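Local coordinates for single-stranded-DNA-specific exonuclease RecJ (Thermus thermophilus, PDB 2ZXR), which degrades single-stranded DNA exonucleolytically in the 5' to 3' direction, using divalent metal ions, with no detectable activity on single-stranded RNA, at residues A31-Y35 and E446-L450. Residues are numbered along the deposited sequence; the frame is centred on the assembly and turned at random.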
ATOM      1  N   ALA A  31      -9.017   6.309 -12.929  1.00 27.17           N
ATOM      2  CA  ALA A  31      -9.363   5.153 -12.124  1.00 27.02           C
ATOM      3  C   ALA A  31      -9.103   3.860 -12.903  1.00 27.28           C
ATOM      4  O   ALA A  31      -8.602   2.874 -12.347  1.00 26.17           O
ATOM      5  CB  ALA A  31     -10.828   5.245 -11.699  1.00 27.60           C
ATOM      6  N   ALA A  32      -9.431   3.854 -14.195  1.00 27.43           N
ATOM      7  CA  ALA A  32      -9.195   2.654 -15.003  1.00 28.32           C
ATOM      8  C   ALA A  32      -7.707   2.319 -15.022  1.00 28.35           C
ATOM      9  O   ALA A  32      -7.332   1.160 -15.095  1.00 28.94           O
ATOM     10  CB  ALA A  32      -9.709   2.848 -16.428  1.00 27.66           C
ATOM     11  N   LEU A  33      -6.859   3.336 -14.969  1.00 29.07           N
ATOM     12  CA  LEU A  33      -5.419   3.116 -14.955  1.00 29.71           C
ATOM     13  C   LEU A  33      -5.075   2.307 -13.692  1.00 30.05           C
ATOM     14  O   LEU A  33      -4.325   1.319 -13.744  1.00 29.61           O
ATOM     15  CB  LEU A  33      -4.703   4.468 -14.910  1.00 31.13           C
ATOM     16  CG  LEU A  33      -3.808   4.877 -16.075  1.00 33.50           C
ATOM     17  CD1 LEU A  33      -3.579   6.398 -16.052  1.00 34.43           C
ATOM     18  CD2 LEU A  33      -2.492   4.139 -15.960  1.00 34.90           C
ATOM     19  N   ALA A  34      -5.629   2.741 -12.561  1.00 29.80           N
ATOM     20  CA  ALA A  34      -5.409   2.076 -11.268  1.00 31.21           C
ATOM     21  C   ALA A  34      -5.926   0.630 -11.307  1.00 32.81           C
ATOM     22  O   ALA A  34      -5.205  -0.321 -10.957  1.00 32.82           O
ATOM     23  CB  ALA A  34      -6.101   2.859 -10.156  1.00 28.91           C
ATOM     24  N   TYR A  35      -7.170   0.454 -11.747  1.00 33.61           N
ATOM     25  CA  TYR A  35      -7.720  -0.893 -11.838  1.00 34.74           C
ATOM     26  C   TYR A  35      -6.863  -1.774 -12.751  1.00 35.57           C
ATOM     27  O   TYR A  35      -6.545  -2.917 -12.387  1.00 35.03           O
ATOM     28  CB  TYR A  35      -9.160  -0.859 -12.345  1.00 33.76           C
ATOM     29  CG  TYR A  35     -10.098  -0.170 -11.396  1.00 34.02           C
ATOM     30  CD1 TYR A  35     -10.244  -0.620 -10.087  1.00 34.19           C
ATOM     31  CD2 TYR A  35     -10.817   0.951 -11.792  1.00 34.01           C
ATOM     32  CE1 TYR A  35     -11.085   0.044  -9.199  1.00 35.87           C
ATOM     33  CE2 TYR A  35     -11.644   1.619 -10.921  1.00 33.76           C
ATOM     34  CZ  TYR A  35     -11.779   1.169  -9.626  1.00 35.11           C
ATOM     35  OH  TYR A  35     -12.589   1.851  -8.751  1.00 36.12           O
ATOM     36  N   GLU A 446     -14.932   7.558  -8.482  1.00 29.30           N
ATOM     37  CA  GLU A 446     -14.541   6.383  -9.277  1.00 29.04           C
ATOM     38  C   GLU A 446     -13.456   5.524  -8.605  1.00 28.77           C
ATOM     39  O   GLU A 446     -13.439   4.300  -8.774  1.00 28.97           O
ATOM     40  CB  GLU A 446     -14.104   6.817 -10.692  1.00 29.31           C
ATOM     41  CG  GLU A 446     -15.280   7.205 -11.615  1.00 30.31           C
ATOM     42  CD  GLU A 446     -14.844   7.966 -12.861  1.00 31.70           C
ATOM     43  OE1 GLU A 446     -13.628   8.016 -13.145  1.00 32.80           O
ATOM     44  OE2 GLU A 446     -15.716   8.516 -13.566  1.00 32.65           O
ATOM     45  N   LEU A 447     -12.558   6.158  -7.856  1.00 28.10           N
ATOM     46  CA  LEU A 447     -11.488   5.453  -7.137  1.00 28.73           C
ATOM     47  C   LEU A 447     -12.037   4.721  -5.906  1.00 29.80           C
ATOM     48  O   LEU A 447     -11.392   3.817  -5.375  1.00 30.33           O
ATOM     49  CB  LEU A 447     -10.424   6.441  -6.657  1.00 26.87           C
ATOM     50  CG  LEU A 447      -9.605   7.075  -7.778  1.00 27.43           C
ATOM     51  CD1 LEU A 447      -8.669   8.140  -7.219  1.00 27.45           C
ATOM     52  CD2 LEU A 447      -8.827   5.998  -8.485  1.00 27.23           C
ATOM     53  N   ALA A 448     -13.225   5.128  -5.466  1.00 29.73           N
ATOM     54  CA  ALA A 448     -13.872   4.564  -4.293  1.00 30.59           C
ATOM     55  C   ALA A 448     -13.988   3.054  -4.332  1.00 31.29           C
ATOM     56  O   ALA A 448     -13.809   2.393  -3.315  1.00 31.24           O
ATOM     57  CB  ALA A 448     -15.268   5.177  -4.125  1.00 29.53           C
ATOM     58  N   LEU A 449     -14.294   2.516  -5.508  1.00 31.85           N
ATOM     59  CA  LEU A 449     -14.467   1.081  -5.668  1.00 32.38           C
ATOM     60  C   LEU A 449     -13.223   0.248  -5.357  1.00 31.75           C
ATOM     61  O   LEU A 449     -13.330  -0.952  -5.154  1.00 31.19           O
ATOM     62  CB  LEU A 449     -14.948   0.766  -7.091  1.00 34.63           C
ATOM     63  CG  LEU A 449     -16.444   1.037  -7.304  1.00 37.28           C
ATOM     64  CD1 LEU A 449     -17.237   0.169  -6.321  1.00 37.78           C
ATOM     65  CD2 LEU A 449     -16.758   2.531  -7.093  1.00 37.40           C
ATOM     66  N   LEU A 450     -12.060   0.896  -5.330  1.00 30.36           N
ATOM     67  CA  LEU A 450     -10.798   0.224  -5.049  1.00 29.50           C
ATOM     68  C   LEU A 450     -10.707  -0.270  -3.617  1.00 28.60           C
ATOM     69  O   LEU A 450      -9.897  -1.141  -3.293  1.00 28.18           O
ATOM     70  CB  LEU A 450      -9.627   1.174  -5.308  1.00 29.21           C
ATOM     71  CG  LEU A 450      -9.070   1.164  -6.731  1.00 30.19           C
ATOM     72  CD1 LEU A 450      -8.047   2.298  -6.895  1.00 28.83           C
ATOM     73  CD2 LEU A 450      -8.438  -0.206  -7.001  1.00 29.02           C
TER
HETATM   74  O   HOH W   1     -10.796   8.254 -13.501  1.00 32.60           O
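Tyr35 reaches from helix 29-37 to segment 446-450, where its hydroxyl donates a hydrogen bond to the carbonyl oxygen of Glu446 (OH to O, 2.6 Å). The bond lies in the carbonyl plane and is nearly collinear with C=O, at 160°, and the oxygen sits at the ring edge. On the ring, CE1 packs tightly against Leu450 CG at 3.4 Å, and CD2 of that leucine reaches CE1 and CD1; Leu449 CB closes on the hydroxyl. The other branch of Leu450 turns to helix 29-37, CD1 meeting Ala34 CB at 3.8 Å. One turn earlier, Ala31 CB touches Glu446 CB (3.8 Å) and, in a roughly perpendicular direction, Leu447 CD2 (3.9 Å). With CG beside its backbone N (chi1 -75°) and the chain extended beyond it, Glu446 presents OE1 to a water that donates to it and accepts from Ala31 N, while OE2 forms a salt bridge with Arg625. Farther out, Leu25 of helix 15-25 touches Tyr35, and Leu431 of strand 426-433 touches Ala34. The contact joins the N-terminal helices to the OB domain, away from the metal site: small alanines permit close approach, and the one direct hydrogen bond, seconded by water and Arg625, directs otherwise apolar packing.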